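Local coordinates for protein TudS (Uncultured bacterium, PDB 6Z93) that probably removes sulfur from 2-thiouracil, as a desulfurase that carries an iron-sulfur cluster, at residues P56-G61 against I109-F114. Sequence-based numbering, arbitrary orientation.
Sequences PAERQG and IYNGRF. With EDO (1,2-ethanediol), chain E.
E58 reaches into the turn at 111-114 and brings OE2 to two backbone amides. F114 N donates to it over 3.1 Å, coming from above the carboxylate plane, 50° out of it, while G112 N, with OE2 at 3.0 Å, adds only a weak, bent bond. The carboxylate stacks, tilted by 20°, over one face of the F114 ring, offset toward its rim, and E58 CG makes a CH-pi contact 4.1 Å from the ring centroid. On the opposite face of the carboxylate, Y110 CB packs 3.4 Å from E58 CD. With CG anti to the carbonyl carbon (chi1 -63°), the extended chain carries the carboxylate past the ring to the two amides. Cut back to an alanine, this position would probably lose the acceptor for the G112 and F114 amides and the CG and carboxylate that lie on the ring. The contact joins two antiparallel hairpins: strand 57-60 pairs with 63-66, and the turn after strand 108-110 leads back to 118-120. Within that turn N111 OD1 accepts from R113 N, an Asx turn, and N111 ND2 hydrogen-bonds to E115. G112 has a positive phi, and a CB there would clash with R59 O. Farther along, Q60 NE2 donates to G112 O at 2.9 Å, in the carbonyl plane, and also to an ethanediol beside F114. Two waters link Y110 O to R59 N and O, and R59 NH1 bonds to E122 O.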
loop_
_atom_site.group_PDB
_atom_site.type_symbol
_atom_site.label_atom_id
_atom_site.label_comp_id
_atom_site.label_asym_id
_atom_site.label_seq_id
_atom_site.Cartn_x
_atom_site.Cartn_y
_atom_site.Cartn_z
ATOM N N PRO A 56 -1.941 -7.187 14.477
ATOM C CA PRO A 56 -0.899 -7.295 13.441
ATOM C C PRO A 56 -1.057 -8.580 12.633
ATOM O O PRO A 56 -1.533 -9.592 13.155
ATOM C CB PRO A 56 0.405 -7.378 14.251
ATOM C CG PRO A 56 0.085 -6.824 15.596
ATOM C CD PRO A 56 -1.364 -7.158 15.840
ATOM N N ALA A 57 -0.719 -8.527 11.360
ATOM C CA ALA A 57 -0.819 -9.707 10.494
ATOM C C ALA A 57 0.410 -9.818 9.629
ATOM O O ALA A 57 1.071 -8.816 9.338
ATOM C CB ALA A 57 -2.064 -9.644 9.626
ATOM N N GLU A 58 0.743 -11.057 9.245
ATOM C CA GLU A 58 1.888 -11.311 8.387
ATOM C C GLU A 58 1.494 -12.293 7.309
ATOM O O GLU A 58 0.617 -13.146 7.516
ATOM C CB GLU A 58 3.104 -11.853 9.176
ATOM C CG GLU A 58 3.612 -10.838 10.192
ATOM C CD GLU A 58 4.876 -11.096 10.994
ATOM O OE1 GLU A 58 5.104 -10.306 11.936
ATOM O OE2 GLU A 58 5.653 -12.025 10.681
ATOM N N ARG A 59 2.139 -12.174 6.147
ATOM C CA ARG A 59 1.914 -13.149 5.087
ATOM C C ARG A 59 2.570 -14.479 5.493
ATOM O O ARG A 59 3.631 -14.494 6.124
ATOM C CB ARG A 59 2.560 -12.668 3.772
ATOM C CG ARG A 59 1.901 -11.423 3.198
ATOM C CD ARG A 59 2.339 -11.205 1.766
ATOM N NE ARG A 59 1.875 -12.303 0.912
ATOM C CZ ARG A 59 1.889 -12.275 -0.415
ATOM N NH1 ARG A 59 2.372 -11.208 -1.060
ATOM N NH2 ARG A 59 1.460 -13.325 -1.111
ATOM N N GLN A 60 1.966 -15.585 5.068
ATOM C CA GLN A 60 2.529 -16.922 5.201
ATOM C C GLN A 60 2.206 -17.493 3.822
ATOM O O GLN A 60 1.150 -18.074 3.623
ATOM C CB GLN A 60 1.832 -17.695 6.321
ATOM C CG GLN A 60 2.291 -17.195 7.700
ATOM C CD GLN A 60 1.779 -18.029 8.843
ATOM O OE1 GLN A 60 0.883 -18.864 8.695
ATOM N NE2 GLN A 60 2.320 -17.790 10.025
ATOM N N GLY A 61 3.058 -17.154 2.860
ATOM C CA GLY A 61 2.855 -17.481 1.453
ATOM C C GLY A 61 1.690 -16.692 0.899
ATOM O O GLY A 61 1.685 -15.462 0.994
ATOM N N ILE A 109 8.866 -7.373 3.599
ATOM C CA ILE A 109 7.725 -7.690 4.465
ATOM C C ILE A 109 8.250 -8.506 5.665
ATOM O O ILE A 109 9.358 -9.052 5.617
ATOM C CB ILE A 109 6.659 -8.534 3.681
ATOM C CG1 ILE A 109 7.301 -9.793 3.059
ATOM C CG2 ILE A 109 5.919 -7.688 2.629
ATOM C CD1 ILE A 109 6.288 -10.927 2.570
ATOM N N TYR A 110 7.435 -8.643 6.714
ATOM C CA TYR A 110 7.786 -9.517 7.819
ATOM C C TYR A 110 7.669 -10.964 7.354
ATOM O O TYR A 110 6.868 -11.275 6.462
ATOM C CB TYR A 110 7.006 -9.170 9.089
ATOM C CG TYR A 110 7.538 -7.878 9.665
ATOM C CD1 TYR A 110 8.708 -7.861 10.411
ATOM C CD2 TYR A 110 6.987 -6.650 9.302
ATOM C CE1 TYR A 110 9.244 -6.672 10.893
ATOM C CE2 TYR A 110 7.514 -5.451 9.775
ATOM C CZ TYR A 110 8.641 -5.467 10.579
ATOM O OH TYR A 110 9.174 -4.289 11.049
ATOM N N ASN A 111 8.530 -11.846 7.898
ATOM C CA ASN A 111 8.680 -13.213 7.420
ATOM C C ASN A 111 7.591 -14.226 7.785
ATOM O O ASN A 111 7.743 -15.390 7.423
ATOM C CB ASN A 111 10.042 -13.779 7.846
ATOM C CG ASN A 111 10.178 -14.059 9.332
ATOM O OD1 ASN A 111 9.290 -13.784 10.149
ATOM N ND2 ASN A 111 11.319 -14.608 9.714
ATOM N N GLY A 112 6.516 -13.807 8.440
ATOM C CA GLY A 112 5.438 -14.724 8.786
ATOM C C GLY A 112 5.624 -15.488 10.085
ATOM O O GLY A 112 4.754 -16.277 10.468
ATOM N N ARG A 113 6.745 -15.260 10.788
ATOM C CA ARG A 113 7.007 -15.960 12.047
ATOM C C ARG A 113 6.729 -15.126 13.301
ATOM O O ARG A 113 6.965 -15.611 14.414
ATOM C CB ARG A 113 8.430 -16.520 12.068
ATOM C CG ARG A 113 8.596 -17.607 11.024
ATOM C CD ARG A 113 9.985 -18.212 10.958
ATOM N NE ARG A 113 10.027 -19.256 9.928
ATOM C CZ ARG A 113 9.610 -20.509 10.104
ATOM N NH1 ARG A 113 9.140 -20.902 11.282
ATOM N NH2 ARG A 113 9.671 -21.381 9.105
ATOM N N PHE A 114 6.253 -13.873 13.141
ATOM C CA PHE A 114 5.919 -12.987 14.255
ATOM C C PHE A 114 7.094 -12.840 15.232
ATOM O O PHE A 114 6.927 -13.004 16.441
ATOM C CB PHE A 114 4.637 -13.473 14.965
ATOM C CG PHE A 114 3.438 -13.421 14.047
ATOM C CD1 PHE A 114 2.711 -12.259 13.904
ATOM C CD2 PHE A 114 3.081 -14.518 13.279
ATOM C CE1 PHE A 114 1.641 -12.196 13.024
ATOM C CE2 PHE A 114 1.991 -14.455 12.415
ATOM C CZ PHE A 114 1.289 -13.292 12.287
HETATM C C1 EDO E . 1.407 -17.958 13.425
HETATM O O1 EDO E . 1.857 -18.908 12.483
HETATM C C2 EDO E . -0.054 -17.756 13.332
HETATM O O2 EDO E . -0.765 -18.972 13.445
HETATM O O HOH W 1 8.606 -11.744 11.804
HETATM O O HOH W 2 4.273 -10.222 5.972
HETATM O O HOH W 3 5.892 -13.453 5.100
#